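Local coordinates for fucolectin-related protein (Streptococcus pneumoniae, PDB 2WMF) that probably hydrolyses glycosidic bonds in host blood group antigens, as a family 98 glycoside hydrolase of a pneumococcus that recognises these carbohydrates, at residues Y554-N559 against Y567-N572; L458-T463 against R529-T534. One frame throughout, in Å; residues are numbered along the deposited sequence.

Contact 1 (Y554-N559 against Y567-N572); sequences YTYTEN and YTITVN
Tyr567 reaches across to Glu558 on the neighbouring strand of a beta hairpin and donates a hydrogen bond from its hydroxyl to the carboxylate. The bond from Tyr567 OH to Glu558 OE2 is 2.7 Å long. OE2 sits off the ring's edge; the hydroxyl meets it on the anti side, somewhat out of the carboxylate plane. The carboxylate stands almost upright to the ring, with the two planes 83° apart. Tyr567 has CG anti to its backbone N (chi1 174°), which sends the ring over toward strand 554-559. On the same face, the CD1 methyl of Ile569 comes obliquely to the Tyr556 ring, 3.6 Å from Tyr556 CD1. Ile545 and Ile547 pack on this face, Ile547 from strand 546-549 of the second sheet.

The other face carries Thr555, Thr557, Asn559, Thr568, Thr570 and Asn572. Thr555 OG1 donates to Asn572 OD1 at 2.9 Å, in the amide plane and on a lone pair. The Asn572 amide is gripped at its other end too, because ND2 bonds to Thr530. Thr557 and Thr570 lie side by side and point the same way. A water joins them, 3.2 Å from Thr557 OG1 and 2.8 Å from Thr570 OG1.

Thr555, Thr557 and Asn559 form antiparallel hydrogen-bonded pairs with Asn572, Thr570 and Thr568. One face of the hairpin is thus lined by threonines and asparagines with water. The other mixes aromatic and aliphatic groups with the Tyr567-Glu558 bond, and there the tyrosine hydroxyl pins Glu558 OE2 amid hydrophobic neighbours.

Contact 2 (L458-T463 against R529-T534); sequences LSLDLT and RTTTLT
Two neighbouring strands of a six-stranded antiparallel sheet in the C-terminal domain meet here, 457-462 beside 529-536. They are not a hairpin, since 65 residues separate the two segments. Strand 444-449 flanks the pair beyond 458-463, and strand 566-573 flanks it beyond 529-534. Ser459 with Thr534 and Asp461 with Thr532 are hydrogen-bonded pairs. Ser459 N to Thr534 O is 2.8 Å. In the Asp461-Thr532 pair, Thr532 N to Asp461 O is longer, at 3.2 Å.

Leu460 and Leu533 form the non-hydrogen-bonded pair between them. Their side chains lie alongside each other and point the same way. Leu460 CD2 touches Leu533 CD1 at 3.5 Å. With chi1 at 175° and chi2 at 60°, Leu533 turns its CD1 branch to the neighbouring strand. Ile433 of strand 430-434 touches Leu460 and Leu462, so this apolar face packs against a second sheet.

Ser459, Asp461, Thr532 and Thr534 occupy the opposite, more polar face. A water there donates to Asp461 OD2 and to Thr530 O and accepts from Thr532 OG1. The other carboxylate oxygen, Asp461 OD1, is bonded by Gln445 and Asn443. Both oxygens of this partly exposed acid therefore have donors.

Beyond Asp461 and Thr532 the direct backbone ladder stops. A second water takes over: it accepts from Thr463 N at 2.9 Å, donates to Thr530 O, also at 2.9 Å, and bonds to Thr531 OG1 as well. At this end Arg529 reaches across, its chain bent at chi3, with NH1 on the carbonyls of Asn483 and Pro464. Its NE donates to Thr463 OG1 at 2.9 Å, with the hydroxyl oxygen 27° out of the guanidinium plane.

Contact 1 and contact 2 belong to one antiparallel sheet in the C-terminal part of the chain, apart from the eight-stranded parallel barrel. Their centres are about 9 Å apart. In sheet order the strands run 457-462, 529-536, 566-573 and 554-561, so contact 2 lies further in and contact 1 ends at an outermost strand. Both segments of contact 2 come earlier in the sequence than those of contact 1. Strands 529-536 and 566-573 join them directly: Ile569 N lies 2.9 Å from Leu533 O, a probable hydrogen bond, and Thr570 CG2 packs on Thr530 CG2 at 3.5 Å. The late hairpin thus extends a sheet begun by earlier strands.

Contact 1 (Y554-N559 against Y567-N572)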
loop_
_atom_site.group_PDB
_atom_site.type_symbol
_atom_site.label_atom_id
_atom_site.label_comp_id
_atom_site.label_asym_id
_atom_site.label_seq_id
_atom_site.Cartn_x
_atom_site.Cartn_y
_atom_site.Cartn_z
ATOM N N TYR A 554 -25.933 1.252 -3.612
ATOM C CA TYR A 554 -26.059 0.094 -4.480
ATOM C C TYR A 554 -27.487 -0.369 -4.716
ATOM O O TYR A 554 -28.353 -0.183 -3.873
ATOM C CB TYR A 554 -25.249 -1.093 -3.929
ATOM C CG TYR A 554 -25.855 -1.741 -2.690
ATOM C CD1 TYR A 554 -26.530 -2.958 -2.775
ATOM C CD2 TYR A 554 -25.758 -1.129 -1.437
ATOM C CE1 TYR A 554 -27.090 -3.548 -1.650
ATOM C CE2 TYR A 554 -26.334 -1.713 -0.290
ATOM C CZ TYR A 554 -27.008 -2.919 -0.420
ATOM O OH TYR A 554 -27.579 -3.512 0.729
ATOM N N THR A 555 -27.680 -0.953 -5.886
ATOM C CA THR A 555 -28.846 -1.744 -6.213
ATOM C C THR A 555 -28.412 -3.060 -6.841
ATOM O O THR A 555 -27.255 -3.245 -7.207
ATOM C CB THR A 555 -29.819 -1.001 -7.145
ATOM O OG1 THR A 555 -29.222 -0.796 -8.423
ATOM C CG2 THR A 555 -30.226 0.350 -6.560
ATOM N N TYR A 556 -29.331 -4.025 -6.912
ATOM C CA TYR A 556 -29.010 -5.311 -7.526
ATOM C C TYR A 556 -30.228 -6.022 -8.107
ATOM O O TYR A 556 -31.369 -5.751 -7.711
ATOM C CB TYR A 556 -28.270 -6.233 -6.540
ATOM C CG TYR A 556 -29.107 -6.697 -5.373
ATOM C CD1 TYR A 556 -29.742 -7.933 -5.401
ATOM C CD2 TYR A 556 -29.249 -5.908 -4.231
ATOM C CE1 TYR A 556 -30.519 -8.365 -4.330
ATOM C CE2 TYR A 556 -30.033 -6.330 -3.153
ATOM C CZ TYR A 556 -30.660 -7.561 -3.213
ATOM O OH TYR A 556 -31.411 -7.984 -2.139
ATOM N N THR A 557 -29.958 -6.869 -9.095
ATOM C CA THR A 557 -30.942 -7.810 -9.647
ATOM C C THR A 557 -30.353 -9.201 -9.533
ATOM O O THR A 557 -29.156 -9.384 -9.673
ATOM C CB THR A 557 -31.330 -7.485 -11.116
ATOM O OG1 THR A 557 -30.318 -7.905 -12.055
ATOM C CG2 THR A 557 -31.663 -6.028 -11.274
ATOM N N GLU A 558 -31.215 -10.175 -9.230
ATOM C CA GLU A 558 -30.826 -11.592 -9.141
ATOM C C GLU A 558 -31.458 -12.370 -10.296
ATOM O O GLU A 558 -32.525 -11.986 -10.797
ATOM C CB GLU A 558 -31.344 -12.191 -7.848
ATOM C CG GLU A 558 -30.736 -11.583 -6.626
ATOM C CD GLU A 558 -31.262 -12.181 -5.353
ATOM O OE1 GLU A 558 -32.277 -11.668 -4.836
ATOM O OE2 GLU A 558 -30.637 -13.136 -4.853
ATOM N N ASN A 559 -30.827 -13.467 -10.689
ATOM C CA ASN A 559 -31.352 -14.327 -11.725
ATOM C C ASN A 559 -30.932 -15.773 -11.410
ATOM O O ASN A 559 -29.773 -16.038 -11.116
ATOM C CB ASN A 559 -30.800 -13.855 -13.058
ATOM C CG ASN A 559 -31.461 -14.521 -14.259
ATOM O OD1 ASN A 559 -32.284 -15.423 -14.118
ATOM N ND2 ASN A 559 -31.048 -14.096 -15.460
ATOM N N TYR A 567 -26.615 -19.043 -10.954
ATOM C CA TYR A 567 -27.116 -17.881 -10.244
ATOM C C TYR A 567 -26.310 -16.672 -10.748
ATOM O O TYR A 567 -25.069 -16.715 -10.733
ATOM C CB TYR A 567 -26.924 -18.091 -8.748
ATOM C CG TYR A 567 -27.268 -16.881 -7.914
ATOM C CD1 TYR A 567 -28.599 -16.518 -7.664
ATOM C CD2 TYR A 567 -26.258 -16.031 -7.445
ATOM C CE1 TYR A 567 -28.904 -15.379 -6.895
ATOM C CE2 TYR A 567 -26.544 -14.896 -6.695
ATOM C CZ TYR A 567 -27.861 -14.550 -6.425
ATOM O OH TYR A 567 -28.082 -13.378 -5.671
ATOM N N THR A 568 -27.004 -15.591 -11.111
ATOM C CA THR A 568 -26.334 -14.341 -11.493
ATOM C C THR A 568 -26.860 -13.208 -10.606
ATOM O O THR A 568 -28.081 -13.059 -10.406
ATOM C CB THR A 568 -26.591 -13.955 -12.961
ATOM O OG1 THR A 568 -26.236 -15.032 -13.821
ATOM C CG2 THR A 568 -25.788 -12.668 -13.378
ATOM N N ILE A 569 -25.941 -12.442 -10.032
ATOM C CA ILE A 569 -26.307 -11.196 -9.370
ATOM C C ILE A 569 -25.615 -10.038 -10.086
ATOM O O ILE A 569 -24.393 -10.049 -10.297
ATOM C CB ILE A 569 -26.049 -11.188 -7.821
ATOM C CG1 ILE A 569 -26.634 -9.898 -7.232
ATOM C CG2 ILE A 569 -24.608 -11.367 -7.528
ATOM C CD1 ILE A 569 -26.789 -9.910 -5.763
ATOM N N THR A 570 -26.426 -9.056 -10.487
ATOM C CA THR A 570 -25.970 -7.860 -11.201
ATOM C C THR A 570 -26.036 -6.752 -10.186
ATOM O O THR A 570 -27.114 -6.415 -9.738
ATOM C CB THR A 570 -26.913 -7.597 -12.389
ATOM O OG1 THR A 570 -26.860 -8.761 -13.207
ATOM C CG2 THR A 570 -26.431 -6.415 -13.179
ATOM N N VAL A 571 -24.872 -6.224 -9.791
ATOM C CA VAL A 571 -24.793 -5.232 -8.717
ATOM C C VAL A 571 -24.431 -3.889 -9.350
ATOM O O VAL A 571 -23.393 -3.769 -9.973
ATOM C CB VAL A 571 -23.732 -5.601 -7.645
ATOM C CG1 VAL A 571 -23.729 -4.581 -6.525
ATOM C CG2 VAL A 571 -24.002 -7.032 -7.101
ATOM N N ASN A 572 -25.266 -2.876 -9.179
ATOM C CA ASN A 572 -24.954 -1.498 -9.640
ATOM C C ASN A 572 -24.564 -0.690 -8.413
ATOM O O ASN A 572 -25.351 -0.573 -7.467
ATOM C CB ASN A 572 -26.186 -0.867 -10.275
ATOM C CG ASN A 572 -26.950 -1.846 -11.088
ATOM O OD1 ASN A 572 -28.064 -2.291 -10.687
ATOM N ND2 ASN A 572 -26.349 -2.291 -12.175
HETATM O O HOH W 1 -28.808 -10.666 -12.667
HETATM O O HOH W 2 -28.496 -16.776 -13.920
#

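Contact 2 (L458-T463 against R529-T534)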
loop_
_atom_site.group_PDB
_atom_site.type_symbol
_atom_site.label_atom_id
_atom_site.label_comp_id
_atom_site.label_asym_id
_atom_site.label_seq_id
_atom_site.Cartn_x
_atom_site.Cartn_y
_atom_site.Cartn_z
ATOM N N LEU A 458 -16.938 -19.309 -10.725
ATOM C CA LEU A 458 -17.486 -17.987 -10.429
ATOM C C LEU A 458 -16.860 -17.034 -11.432
ATOM O O LEU A 458 -15.643 -16.973 -11.578
ATOM C CB LEU A 458 -17.166 -17.608 -8.979
ATOM C CG LEU A 458 -17.688 -16.295 -8.427
ATOM C CD1 LEU A 458 -17.760 -16.360 -6.903
ATOM C CD2 LEU A 458 -16.793 -15.118 -8.823
ATOM N N SER A 459 -17.695 -16.338 -12.171
ATOM C CA SER A 459 -17.204 -15.300 -13.062
ATOM C C SER A 459 -17.549 -13.879 -12.600
ATOM O O SER A 459 -18.559 -13.641 -11.946
ATOM C CB SER A 459 -17.846 -15.539 -14.432
ATOM O OG SER A 459 -17.383 -16.779 -14.962
ATOM N N LEU A 460 -16.714 -12.917 -13.028
ATOM C CA LEU A 460 -16.933 -11.503 -12.740
ATOM C C LEU A 460 -16.660 -10.663 -13.990
ATOM O O LEU A 460 -15.669 -10.921 -14.731
ATOM C CB LEU A 460 -16.018 -10.983 -11.598
ATOM C CG LEU A 460 -16.370 -11.471 -10.197
ATOM C CD1 LEU A 460 -15.172 -11.302 -9.257
ATOM C CD2 LEU A 460 -17.526 -10.591 -9.706
ATOM N N ASP A 461 -17.521 -9.664 -14.189
ATOM C CA ASP A 461 -17.315 -8.593 -15.152
ATOM C C ASP A 461 -17.145 -7.350 -14.312
ATOM O O ASP A 461 -18.033 -6.995 -13.515
ATOM C CB ASP A 461 -18.483 -8.492 -16.140
ATOM C CG ASP A 461 -18.265 -7.463 -17.233
ATOM O OD1 ASP A 461 -17.136 -7.061 -17.497
ATOM O OD2 ASP A 461 -19.291 -7.065 -17.853
ATOM N N LEU A 462 -15.972 -6.712 -14.504
ATOM C CA LEU A 462 -15.487 -5.667 -13.620
ATOM C C LEU A 462 -15.166 -4.391 -14.408
ATOM O O LEU A 462 -14.388 -4.425 -15.329
ATOM C CB LEU A 462 -14.180 -6.068 -12.960
ATOM C CG LEU A 462 -14.141 -7.403 -12.235
ATOM C CD1 LEU A 462 -12.739 -8.064 -12.300
ATOM C CD2 LEU A 462 -14.663 -7.170 -10.826
ATOM N N THR A 463 -15.757 -3.283 -14.010
ATOM C CA THR A 463 -15.367 -2.007 -14.567
ATOM C C THR A 463 -14.045 -1.575 -13.958
ATOM O O THR A 463 -13.630 -2.102 -12.908
ATOM C CB THR A 463 -16.424 -0.899 -14.347
ATOM O OG1 THR A 463 -16.469 -0.512 -12.958
ATOM C CG2 THR A 463 -17.826 -1.303 -14.841
ATOM N N ARG A 529 -21.852 1.939 -11.277
ATOM C CA ARG A 529 -21.238 1.114 -12.320
ATOM C C ARG A 529 -21.591 -0.340 -11.951
ATOM O O ARG A 529 -21.729 -0.667 -10.782
ATOM C CB ARG A 529 -19.687 1.281 -12.344
ATOM C CG ARG A 529 -19.265 2.715 -12.345
ATOM C CD ARG A 529 -17.813 2.903 -12.725
ATOM N NE ARG A 529 -16.772 2.225 -11.951
ATOM C CZ ARG A 529 -16.356 2.579 -10.726
ATOM N NH1 ARG A 529 -15.313 1.967 -10.195
ATOM N NH2 ARG A 529 -16.991 3.501 -9.997
ATOM N N THR A 530 -21.655 -1.206 -12.948
ATOM C CA THR A 530 -22.165 -2.555 -12.757
ATOM C C THR A 530 -21.049 -3.624 -12.678
ATOM O O THR A 530 -20.154 -3.700 -13.548
ATOM C CB THR A 530 -23.095 -2.948 -13.914
ATOM O OG1 THR A 530 -24.167 -1.990 -13.976
ATOM C CG2 THR A 530 -23.683 -4.350 -13.652
ATOM N N THR A 531 -21.111 -4.445 -11.632
ATOM C CA THR A 531 -20.294 -5.623 -11.450
ATOM C C THR A 531 -21.261 -6.785 -11.559
ATOM O O THR A 531 -22.269 -6.807 -10.876
ATOM C CB THR A 531 -19.632 -5.664 -10.056
ATOM O OG1 THR A 531 -18.827 -4.502 -9.869
ATOM C CG2 THR A 531 -18.781 -6.929 -9.912
ATOM N N THR A 532 -20.958 -7.717 -12.467
ATOM C CA THR A 532 -21.846 -8.869 -12.693
ATOM C C THR A 532 -21.112 -10.101 -12.162
ATOM O O THR A 532 -19.959 -10.394 -12.576
ATOM C CB THR A 532 -22.165 -9.042 -14.176
ATOM O OG1 THR A 532 -22.731 -7.824 -14.687
ATOM C CG2 THR A 532 -23.126 -10.238 -14.378
ATOM N N LEU A 533 -21.785 -10.816 -11.259
ATOM C CA LEU A 533 -21.228 -12.007 -10.609
ATOM C C LEU A 533 -22.081 -13.223 -11.007
ATOM O O LEU A 533 -23.302 -13.197 -10.841
ATOM C CB LEU A 533 -21.278 -11.805 -9.098
ATOM C CG LEU A 533 -20.843 -12.993 -8.256
ATOM C CD1 LEU A 533 -19.429 -13.347 -8.588
ATOM C CD2 LEU A 533 -21.073 -12.664 -6.729
ATOM N N THR A 534 -21.450 -14.256 -11.565
ATOM C CA THR A 534 -22.157 -15.432 -12.041
ATOM C C THR A 534 -21.576 -16.686 -11.381
ATOM O O THR A 534 -20.374 -16.946 -11.449
ATOM C CB THR A 534 -22.052 -15.575 -13.565
ATOM O OG1 THR A 534 -22.413 -14.341 -14.195
ATOM C CG2 THR A 534 -22.995 -16.642 -14.078
HETATM O O HOH W 3 -20.915 -6.024 -15.443
HETATM O O HOH W 4 -17.759 -3.370 -11.942
#